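Local coordinates for Exo-poly-alpha-D-galacturonosidase (Thermotoga maritima, PDB 3JUR), which probably hydrolyses the links between galacturonic acid units of polygalacturonate, as a heat-active exopolygalacturonase, at residues I283-N288 and R315-M320; F343-A348 and V378-A383; E162-L167 and H186-S191. All blocks are in the same frame, centred on the assembly; numbering follows the deposited sequence.

Contact 1 of 3, residues I283-N288 and R315-M320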
loop_
_atom_site.group_PDB
_atom_site.type_symbol
_atom_site.label_atom_id
_atom_site.label_comp_id
_atom_site.label_asym_id
_atom_site.label_seq_id
_atom_site.Cartn_x
_atom_site.Cartn_y
_atom_site.Cartn_z
ATOM N N ILE D 283 15.279 -19.722 -26.900
ATOM C CA ILE D 283 14.516 -20.745 -26.193
ATOM C C ILE D 283 13.228 -20.104 -25.691
ATOM O O ILE D 283 13.262 -19.080 -24.994
ATOM C CB ILE D 283 15.281 -21.333 -24.959
ATOM C CG1 ILE D 283 16.777 -21.588 -25.246
ATOM C CG2 ILE D 283 14.572 -22.592 -24.423
ATOM C CD1 ILE D 283 17.076 -22.652 -26.278
ATOM N N LEU D 284 12.101 -20.709 -26.060
ATOM C CA LEU D 284 10.790 -20.235 -25.659
ATOM C C LEU D 284 10.165 -21.249 -24.705
ATOM O O LEU D 284 10.030 -22.425 -25.040
ATOM C CB LEU D 284 9.898 -19.998 -26.890
ATOM C CG LEU D 284 8.465 -19.504 -26.678
ATOM C CD1 LEU D 284 8.446 -18.129 -25.982
ATOM C CD2 LEU D 284 7.745 -19.437 -28.010
ATOM N N VAL D 285 9.821 -20.784 -23.506
ATOM C CA VAL D 285 9.199 -21.617 -22.474
ATOM C C VAL D 285 7.847 -20.985 -22.127
ATOM O O VAL D 285 7.804 -19.915 -21.513
ATOM C CB VAL D 285 10.100 -21.688 -21.214
ATOM C CG1 VAL D 285 9.495 -22.603 -20.129
ATOM C CG2 VAL D 285 11.507 -22.160 -21.597
ATOM N N ARG D 286 6.746 -21.617 -22.538
ATOM C CA ARG D 286 5.432 -20.986 -22.353
ATOM C C ARG D 286 4.317 -21.967 -21.988
ATOM O O ARG D 286 4.362 -23.150 -22.363
ATOM C CB ARG D 286 5.043 -20.188 -23.607
ATOM C CG ARG D 286 4.803 -21.054 -24.830
ATOM C CD ARG D 286 4.473 -20.221 -26.059
ATOM N NE ARG D 286 3.948 -21.053 -27.133
ATOM C CZ ARG D 286 3.627 -20.601 -28.343
ATOM N NH1 ARG D 286 3.802 -19.322 -28.646
ATOM N NH2 ARG D 286 3.146 -21.435 -29.258
ATOM N N ASP D 287 3.307 -21.453 -21.277
ATOM C CA ASP D 287 2.093 -22.214 -20.937
ATOM C C ASP D 287 2.358 -23.525 -20.178
ATOM O O ASP D 287 1.614 -24.503 -20.340
ATOM C CB ASP D 287 1.253 -22.513 -22.201
ATOM C CG ASP D 287 0.993 -21.276 -23.046
ATOM O OD1 ASP D 287 0.597 -20.225 -22.490
ATOM O OD2 ASP D 287 1.177 -21.365 -24.279
ATOM N N ASN D 288 3.407 -23.544 -19.363
ATOM C CA ASN D 288 3.752 -24.722 -18.567
ATOM C C ASN D 288 3.252 -24.624 -17.140
ATOM O O ASN D 288 2.946 -23.530 -16.650
ATOM C CB ASN D 288 5.263 -24.948 -18.542
ATOM C CG ASN D 288 5.841 -25.138 -19.918
ATOM O OD1 ASN D 288 5.636 -26.172 -20.555
ATOM N ND2 ASN D 288 6.580 -24.145 -20.383
ATOM N N ARG D 315 7.165 -17.232 -20.848
ATOM C CA ARG D 315 5.921 -16.491 -20.800
ATOM C C ARG D 315 4.727 -17.355 -20.397
ATOM O O ARG D 315 4.580 -18.486 -20.868
ATOM C CB ARG D 315 5.653 -15.829 -22.152
ATOM C CG ARG D 315 4.466 -14.887 -22.148
ATOM C CD ARG D 315 4.185 -14.299 -23.529
ATOM N NE ARG D 315 3.972 -15.330 -24.552
ATOM C CZ ARG D 315 2.873 -16.075 -24.681
ATOM N NH1 ARG D 315 1.849 -15.938 -23.842
ATOM N NH2 ARG D 315 2.800 -16.966 -25.658
ATOM N N ASN D 316 3.873 -16.795 -19.536
ATOM C CA ASN D 316 2.603 -17.413 -19.144
ATOM C C ASN D 316 2.772 -18.807 -18.556
ATOM O O ASN D 316 2.055 -19.736 -18.912
ATOM C CB ASN D 316 1.615 -17.439 -20.325
ATOM C CG ASN D 316 0.175 -17.643 -19.879
ATOM O OD1 ASN D 316 -0.278 -17.040 -18.908
ATOM N ND2 ASN D 316 -0.547 -18.503 -20.587
ATOM N N ASN D 317 3.735 -18.946 -17.655
ATOM C CA ASN D 317 3.911 -20.187 -16.938
ATOM C C ASN D 317 3.329 -20.055 -15.542
ATOM O O ASN D 317 3.157 -18.938 -15.027
ATOM C CB ASN D 317 5.390 -20.577 -16.879
ATOM C CG ASN D 317 6.005 -20.723 -18.253
ATOM O OD1 ASN D 317 5.728 -21.685 -18.972
ATOM N ND2 ASN D 317 6.840 -19.759 -18.633
ATOM N N VAL D 318 3.014 -21.200 -14.943
ATOM C CA VAL D 318 2.492 -21.243 -13.584
ATOM C C VAL D 318 3.380 -22.136 -12.717
ATOM O O VAL D 318 3.577 -23.310 -13.032
ATOM C CB VAL D 318 1.032 -21.728 -13.553
ATOM C CG1 VAL D 318 0.557 -21.922 -12.101
ATOM C CG2 VAL D 318 0.120 -20.721 -14.286
ATOM N N TYR D 319 3.902 -21.563 -11.633
ATOM C CA TYR D 319 4.809 -22.262 -10.720
ATOM C C TYR D 319 4.182 -22.324 -9.338
ATOM O O TYR D 319 3.771 -21.303 -8.793
ATOM C CB TYR D 319 6.152 -21.533 -10.656
ATOM C CG TYR D 319 6.782 -21.310 -12.023
ATOM C CD1 TYR D 319 7.415 -22.349 -12.698
ATOM C CD2 TYR D 319 6.721 -20.073 -12.638
ATOM C CE1 TYR D 319 7.996 -22.148 -13.957
ATOM C CE2 TYR D 319 7.301 -19.858 -13.889
ATOM C CZ TYR D 319 7.936 -20.901 -14.536
ATOM O OH TYR D 319 8.493 -20.685 -15.768
ATOM N N MET D 320 4.080 -23.523 -8.781
ATOM C CA MET D 320 3.440 -23.703 -7.484
ATOM C C MET D 320 4.328 -24.499 -6.537
ATOM O O MET D 320 4.806 -25.573 -6.900
ATOM C CB MET D 320 2.101 -24.421 -7.641
ATOM C CG MET D 320 1.007 -23.579 -8.288
ATOM S SD MET D 320 -0.620 -24.381 -8.272
ATOM C CE MET D 320 -0.681 -25.066 -6.628
HETATM O O HOH W 1 -0.260 -18.099 -23.722
HETATM O O HOH W 2 0.804 -19.267 -26.391
#

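Contact 2 of 3, residues F343-A348 and V378-A383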
loop_
_atom_site.group_PDB
_atom_site.type_symbol
_atom_site.label_atom_id
_atom_site.label_comp_id
_atom_site.label_asym_id
_atom_site.label_seq_id
_atom_site.Cartn_x
_atom_site.Cartn_y
_atom_site.Cartn_z
ATOM N N PHE D 343 11.205 -12.890 -18.467
ATOM C CA PHE D 343 10.341 -13.663 -17.580
ATOM C C PHE D 343 9.030 -12.885 -17.473
ATOM O O PHE D 343 8.894 -12.001 -16.623
ATOM C CB PHE D 343 11.027 -13.817 -16.211
ATOM C CG PHE D 343 10.448 -14.895 -15.341
ATOM C CD1 PHE D 343 10.634 -16.243 -15.654
ATOM C CD2 PHE D 343 9.738 -14.566 -14.189
ATOM C CE1 PHE D 343 10.097 -17.250 -14.834
ATOM C CE2 PHE D 343 9.203 -15.552 -13.372
ATOM C CZ PHE D 343 9.390 -16.897 -13.687
ATOM N N ILE D 344 8.078 -13.213 -18.351
ATOM C CA ILE D 344 6.902 -12.371 -18.604
ATOM C C ILE D 344 5.591 -13.102 -18.348
ATOM O O ILE D 344 5.420 -14.238 -18.785
ATOM C CB ILE D 344 6.863 -11.904 -20.102
ATOM C CG1 ILE D 344 8.236 -11.399 -20.577
ATOM C CG2 ILE D 344 5.753 -10.860 -20.348
ATOM C CD1 ILE D 344 8.743 -10.163 -19.861
ATOM N N ASP D 345 4.654 -12.422 -17.686
ATOM C CA ASP D 345 3.282 -12.927 -17.478
ATOM C C ASP D 345 3.208 -14.214 -16.659
ATOM O O ASP D 345 2.300 -15.021 -16.842
ATOM C CB ASP D 345 2.552 -13.125 -18.821
ATOM C CG ASP D 345 2.432 -11.842 -19.610
ATOM O OD1 ASP D 345 2.368 -10.757 -18.984
ATOM O OD2 ASP D 345 2.399 -11.914 -20.860
ATOM N N ASN D 346 4.150 -14.393 -15.746
ATOM C CA ASN D 346 4.211 -15.623 -14.968
ATOM C C ASN D 346 3.509 -15.504 -13.633
ATOM O O ASN D 346 3.332 -14.400 -13.115
ATOM C CB ASN D 346 5.659 -16.078 -14.801
ATOM C CG ASN D 346 6.302 -16.448 -16.128
ATOM O OD1 ASN D 346 5.820 -17.326 -16.834
ATOM N ND2 ASN D 346 7.395 -15.778 -16.468
ATOM N N VAL D 347 3.077 -16.645 -13.103
ATOM C CA VAL D 347 2.450 -16.718 -11.791
ATOM C C VAL D 347 3.248 -17.700 -10.941
ATOM O O VAL D 347 3.561 -18.806 -11.385
ATOM C CB VAL D 347 0.964 -17.178 -11.871
ATOM C CG1 VAL D 347 0.360 -17.276 -10.485
ATOM C CG2 VAL D 347 0.138 -16.225 -12.737
ATOM N N ALA D 348 3.591 -17.289 -9.728
ATOM C CA ALA D 348 4.284 -18.163 -8.787
ATOM C C ALA D 348 3.563 -18.124 -7.453
ATOM O O ALA D 348 3.422 -17.069 -6.850
ATOM C CB ALA D 348 5.744 -17.753 -8.637
ATOM N N VAL D 378 11.768 -8.879 -15.877
ATOM C CA VAL D 378 10.622 -9.511 -15.263
ATOM C C VAL D 378 9.472 -8.533 -15.455
ATOM O O VAL D 378 9.544 -7.365 -15.050
ATOM C CB VAL D 378 10.846 -9.812 -13.756
ATOM C CG1 VAL D 378 9.573 -10.388 -13.125
ATOM C CG2 VAL D 378 12.005 -10.782 -13.549
ATOM N N LYS D 379 8.410 -8.992 -16.099
ATOM C CA LYS D 379 7.271 -8.120 -16.321
ATOM C C LYS D 379 5.992 -8.894 -16.092
ATOM O O LYS D 379 5.853 -10.040 -16.550
ATOM C CB LYS D 379 7.327 -7.518 -17.731
ATOM C CG LYS D 379 6.000 -7.015 -18.263
ATOM C CD LYS D 379 5.946 -5.527 -18.369
ATOM C CE LYS D 379 6.536 -5.058 -19.673
ATOM N NZ LYS D 379 6.162 -3.644 -19.950
ATOM N N ASN D 380 5.058 -8.265 -15.386
ATOM C CA ASN D 380 3.755 -8.878 -15.082
ATOM C C ASN D 380 3.876 -10.208 -14.337
ATOM O O ASN D 380 3.208 -11.188 -14.674
ATOM C CB ASN D 380 2.889 -9.021 -16.347
ATOM C CG ASN D 380 1.415 -9.224 -16.031
ATOM O OD1 ASN D 380 0.901 -8.685 -15.049
ATOM N ND2 ASN D 380 0.726 -10.007 -16.865
ATOM N N LEU D 381 4.748 -10.231 -13.330
ATOM C CA LEU D 381 4.841 -11.367 -12.420
ATOM C C LEU D 381 3.874 -11.163 -11.266
ATOM O O LEU D 381 3.774 -10.068 -10.699
ATOM C CB LEU D 381 6.278 -11.556 -11.904
ATOM C CG LEU D 381 6.554 -12.503 -10.716
ATOM C CD1 LEU D 381 6.252 -13.966 -11.079
ATOM C CD2 LEU D 381 7.990 -12.349 -10.234
ATOM N N LYS D 382 3.131 -12.213 -10.945
ATOM C CA LYS D 382 2.305 -12.228 -9.754
ATOM C C LYS D 382 2.804 -13.379 -8.901
ATOM O O LYS D 382 2.798 -14.547 -9.340
ATOM C CB LYS D 382 0.827 -12.374 -10.114
ATOM C CG LYS D 382 0.298 -11.189 -10.923
ATOM C CD LYS D 382 -1.184 -11.292 -11.172
ATOM C CE LYS D 382 -1.561 -10.816 -12.574
ATOM N NZ LYS D 382 -0.957 -9.514 -12.938
ATOM N N ALA D 383 3.278 -13.049 -7.702
ATOM C CA ALA D 383 3.905 -14.049 -6.859
ATOM C C ALA D 383 3.558 -13.937 -5.394
ATOM O O ALA D 383 3.284 -12.858 -4.859
ATOM C CB ALA D 383 5.450 -14.070 -7.041
HETATM O O HOH W 3 6.670 -12.664 -15.111
#

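Contact 3 of 3, residues E162-L167 and H186-S191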
loop_
_atom_site.group_PDB
_atom_site.type_symbol
_atom_site.label_atom_id
_atom_site.label_comp_id
_atom_site.label_asym_id
_atom_site.label_seq_id
_atom_site.Cartn_x
_atom_site.Cartn_y
_atom_site.Cartn_z
ATOM N N GLU D 162 34.765 -38.496 -6.576
ATOM C CA GLU D 162 36.110 -38.629 -7.138
ATOM C C GLU D 162 36.128 -38.510 -8.661
ATOM O O GLU D 162 37.008 -37.861 -9.227
ATOM C CB GLU D 162 36.788 -39.931 -6.679
ATOM C CG GLU D 162 37.176 -39.935 -5.208
ATOM C CD GLU D 162 38.034 -38.738 -4.831
ATOM O OE1 GLU D 162 39.267 -38.793 -5.039
ATOM O OE2 GLU D 162 37.472 -37.743 -4.320
ATOM N N ASP D 163 35.147 -39.126 -9.314
ATOM C CA ASP D 163 35.025 -39.062 -10.768
ATOM C C ASP D 163 34.702 -37.658 -11.283
ATOM O O ASP D 163 35.229 -37.245 -12.315
ATOM C CB ASP D 163 33.998 -40.082 -11.261
ATOM C CG ASP D 163 34.498 -41.508 -11.143
ATOM O OD1 ASP D 163 33.768 -42.359 -10.591
ATOM O OD2 ASP D 163 35.634 -41.776 -11.589
ATOM N N VAL D 164 33.843 -36.933 -10.562
ATOM C CA VAL D 164 33.543 -35.530 -10.876
ATOM C C VAL D 164 34.816 -34.691 -10.785
ATOM O O VAL D 164 35.097 -33.880 -11.672
ATOM C CB VAL D 164 32.430 -34.943 -9.957
ATOM C CG1 VAL D 164 32.237 -33.448 -10.208
ATOM C CG2 VAL D 164 31.113 -35.683 -10.161
ATOM N N LYS D 165 35.583 -34.913 -9.718
ATOM C CA LYS D 165 36.866 -34.253 -9.499
ATOM C C LYS D 165 37.830 -34.535 -10.653
ATOM O O LYS D 165 38.431 -33.609 -11.200
ATOM C CB LYS D 165 37.457 -34.713 -8.162
ATOM C CG LYS D 165 38.796 -34.106 -7.793
ATOM C CD LYS D 165 39.323 -34.732 -6.510
ATOM C CE LYS D 165 40.746 -34.289 -6.198
ATOM N NZ LYS D 165 40.789 -32.862 -5.789
ATOM N N LYS D 166 37.953 -35.810 -11.024
ATOM C CA LYS D 166 38.829 -36.237 -12.124
ATOM C C LYS D 166 38.408 -35.658 -13.474
ATOM O O LYS D 166 39.247 -35.160 -14.226
ATOM C CB LYS D 166 38.904 -37.766 -12.212
ATOM C CG LYS D 166 39.781 -38.411 -11.141
ATOM C CD LYS D 166 40.152 -39.860 -11.474
ATOM C CE LYS D 166 38.970 -40.820 -11.329
ATOM N NZ LYS D 166 39.411 -42.237 -11.519
ATOM N N LEU D 167 37.109 -35.722 -13.765
ATOM C CA LEU D 167 36.549 -35.181 -15.007
ATOM C C LEU D 167 36.845 -33.686 -15.190
ATOM O O LEU D 167 37.189 -33.249 -16.293
ATOM C CB LEU D 167 35.037 -35.456 -15.085
ATOM C CG LEU D 167 34.260 -34.974 -16.318
ATOM C CD1 LEU D 167 34.754 -35.642 -17.594
ATOM C CD2 LEU D 167 32.767 -35.199 -16.146
ATOM N N HIS D 186 33.257 -46.697 -12.533
ATOM C CA HIS D 186 33.056 -45.284 -12.210
ATOM C C HIS D 186 31.587 -45.007 -11.932
ATOM O O HIS D 186 30.719 -45.800 -12.302
ATOM C CB HIS D 186 33.609 -44.391 -13.323
ATOM C CG HIS D 186 35.064 -44.611 -13.576
ATOM N ND1 HIS D 186 36.049 -43.893 -12.933
ATOM C CD2 HIS D 186 35.707 -45.509 -14.361
ATOM C CE1 HIS D 186 37.236 -44.323 -13.326
ATOM N NE2 HIS D 186 37.055 -45.302 -14.195
ATOM N N TYR D 187 31.313 -43.883 -11.273
ATOM C CA TYR D 187 30.000 -43.671 -10.664
ATOM C C TYR D 187 29.298 -42.387 -11.106
ATOM O O TYR D 187 28.736 -41.649 -10.289
ATOM C CB TYR D 187 30.112 -43.799 -9.136
ATOM C CG TYR D 187 30.644 -45.157 -8.719
ATOM C CD1 TYR D 187 29.776 -46.214 -8.453
ATOM C CD2 TYR D 187 32.022 -45.394 -8.623
ATOM C CE1 TYR D 187 30.264 -47.473 -8.090
ATOM C CE2 TYR D 187 32.514 -46.641 -8.268
ATOM C CZ TYR D 187 31.631 -47.673 -8.001
ATOM O OH TYR D 187 32.113 -48.902 -7.640
ATOM N N LEU D 188 29.329 -42.147 -12.415
ATOM C CA LEU D 188 28.631 -41.020 -13.025
ATOM C C LEU D 188 27.366 -41.508 -13.735
ATOM O O LEU D 188 27.447 -42.192 -14.767
ATOM C CB LEU D 188 29.554 -40.286 -14.005
ATOM C CG LEU D 188 30.921 -39.815 -13.479
ATOM C CD1 LEU D 188 31.788 -39.306 -14.624
ATOM C CD2 LEU D 188 30.765 -38.742 -12.397
ATOM N N ARG D 189 26.208 -41.170 -13.164
ATOM C CA ARG D 189 24.898 -41.519 -13.736
ATOM C C ARG D 189 24.694 -40.929 -15.134
ATOM O O ARG D 189 25.233 -39.868 -15.443
ATOM C CB ARG D 189 23.767 -41.025 -12.837
ATOM C CG ARG D 189 23.623 -41.753 -11.511
ATOM C CD ARG D 189 22.772 -40.906 -10.576
ATOM N NE ARG D 189 23.473 -39.698 -10.144
ATOM C CZ ARG D 189 22.876 -38.568 -9.763
ATOM N NH1 ARG D 189 21.549 -38.459 -9.767
ATOM N NH2 ARG D 189 23.613 -37.535 -9.384
ATOM N N PRO D 190 23.919 -41.623 -15.986
ATOM C CA PRO D 190 23.592 -41.093 -17.307
ATOM C C PRO D 190 22.313 -40.244 -17.276
ATOM O O PRO D 190 21.516 -40.373 -16.342
ATOM C CB PRO D 190 23.364 -42.359 -18.125
ATOM C CG PRO D 190 22.806 -43.335 -17.140
ATOM C CD PRO D 190 23.455 -43.018 -15.821
ATOM N N SER D 191 22.133 -39.381 -18.278
ATOM C CA SER D 191 20.857 -38.688 -18.494
ATOM C C SER D 191 19.778 -39.712 -18.871
ATOM O O SER D 191 20.097 -40.840 -19.267
ATOM C CB SER D 191 20.990 -37.642 -19.603
ATOM O OG SER D 191 21.810 -36.549 -19.215
#

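Contact 1 of 3, residues I283-N288 and R315-M320
Asn317 OD1 is gripped by two donors of one residue, Asn288 ND2 and Asn288 N, each at 3.0 Å. Both donors come in tilted from the carbonyl plane. The two asparagine side chains lie side by side and point the same way, with amide planes only 6° apart. Asn288 OD1 accepts from Cys254 N, and its ND2 also bonds Ile251 O. Asn317 ND2 gives a straight bond to Val285 O (3.0 Å, 169°), which lies in its amide plane. Val285 O also accepts from Arg315 N at 2.8 Å. With OD1 accepting twice and ND2 donating, the Asn317 amide is probably held against flipping. Outward of this pair, Asp287 OD1 takes a bond from Asn316 ND2 at 2.8 Å. The carboxylate and amide planes stand 82° apart. Two waters, one on each carboxylate oxygen of Asp287, link it to Arg315. Arg315 NH2 comes within 3.9 Å of Arg286 NH1. The like charges are probably balanced by Glu11, which pairs with both arginines, and by Glu252, which pairs with Arg286. Beyond the turn, Val318 N bonds to Asn288 O and resumes the parallel pairing. Asp287 and Asn316 both have left-handed helical backbone angles, which bend the chain just before Asn288 and Asn317. Such hydrogen-bonded asparagine rows at a tight turn between parallel strands are characteristic of the right-handed parallel beta-helix of pectin-degrading enzymes.

Contact 2 of 3, residues F343-A348 and V378-A383
Phe343 and Val378 begin the tightly packed side, inside the coil. Phe343 CB lies 4.2 Å from Val378 CG2. The Phe343 ring meets Leu381 with its edge, CE2 to CD1 at 4.1 Å. Asn346 ND2 sits over the centre of one face of this ring and bonds Ala314 O, while its OD1 accepts from Asn317 N. The methyl groups of Ala348 and Ala383 touch, CB to CB at 4.0 Å. These residues are all buried. The outer side is more open and largely polar. Ile344 CD1 rests on Lys379 CB, but the lysine chain bends away, and its NZ pairs with Glu5. At the turn, Asn380 ND2 gives Asp345 OD1 a bond of 2.8 Å. It comes from above the carboxylate plane, and the flat groups stand 81° apart. CG of Asn380 lies opposite its backbone N (chi1 -162°), which carries the amide across to the aspartate. Its OD1 accepts from Lys382 NZ at 2.9 Å, so both ends are used. Water 3 sits at the bend, bonded to Phe343 O, Asn346 N and Lys379 O. Val347 packs on Val349, and Lys382 on Thr384, of a second subunit. Parallel pairing runs on both sides of the turn, Asp345 N to Lys379 O and Ala348 N to Lys382 O, each at 2.9 Å. Strand 309-320 flanks segment 343-348, while strands 400-406 and 408-411 continue the stack beyond 378-383.

Contact 3 of 3, residues E162-L167 and H186-S191
Asp163 and His186 both set CG beside the backbone N and opposite the carbonyl carbon (chi1 -71° and -58°). This turns the carboxylate and the imidazole toward each other across the gap between helix and loop. His186 ND1 gives Asp163 OD2 a short hydrogen bond of 2.5 Å. The oxygen lies close to the ring plane, but the donor meets it from above the carboxylate plane. The two planes are 59° apart. The second oxygen, OD1, takes the backbone N of Tyr187 at 3.0 Å, again from above the carboxylate plane. One buried carboxylate thus clamps two successive residues of the loop. Lys166 adds its NZ at the edge of the His186 ring, 3.5 Å from CE1, and makes a long salt bridge to Asp163 OD2. Beside the polar pair, Leu188 CD2 packs on Asp163 CB at 3.7 Å and on Val164 CG2 at 3.8 Å. With an alanine here in place of Asp163, His186 ND1 and Tyr187 N would probably lose the carboxylate that both bond to, Lys166 its long ion pair, and the imidazole would be less firmly held against turning. Phe182 meets the His186 ring edge-to-face, and Phe105 backs Val164, Leu167 and Leu188. A His-carboxylate hydrogen bond here ties helix 161-173 to the loop that leads into strand 193-196, joining a helix outside the coils to the approach of a beta-helix strand.

How the contacts relate
Contacts 1 and 2 hold the same kind of element, neighbouring coils of the beta-helix. Strands 309-320 and 337-349 lie side by side, and the contacts meet directly, with Asn317 N on Asn346 OD1. Both are mixed, with a buried inner face and a polar outer turn, and both touch a second subunit. They differ inside: contact 1 relies on paired asparagine amides, contact 2 more on apolar side chains. Contact 3 stands apart, its centre about 32 Å from that of contact 1. It is also partly buried, with Asp163 and Leu188 buried and Lys166 exposed. It joins helix to loop through one carboxylate and the packing of Leu188, with no backbone pairing.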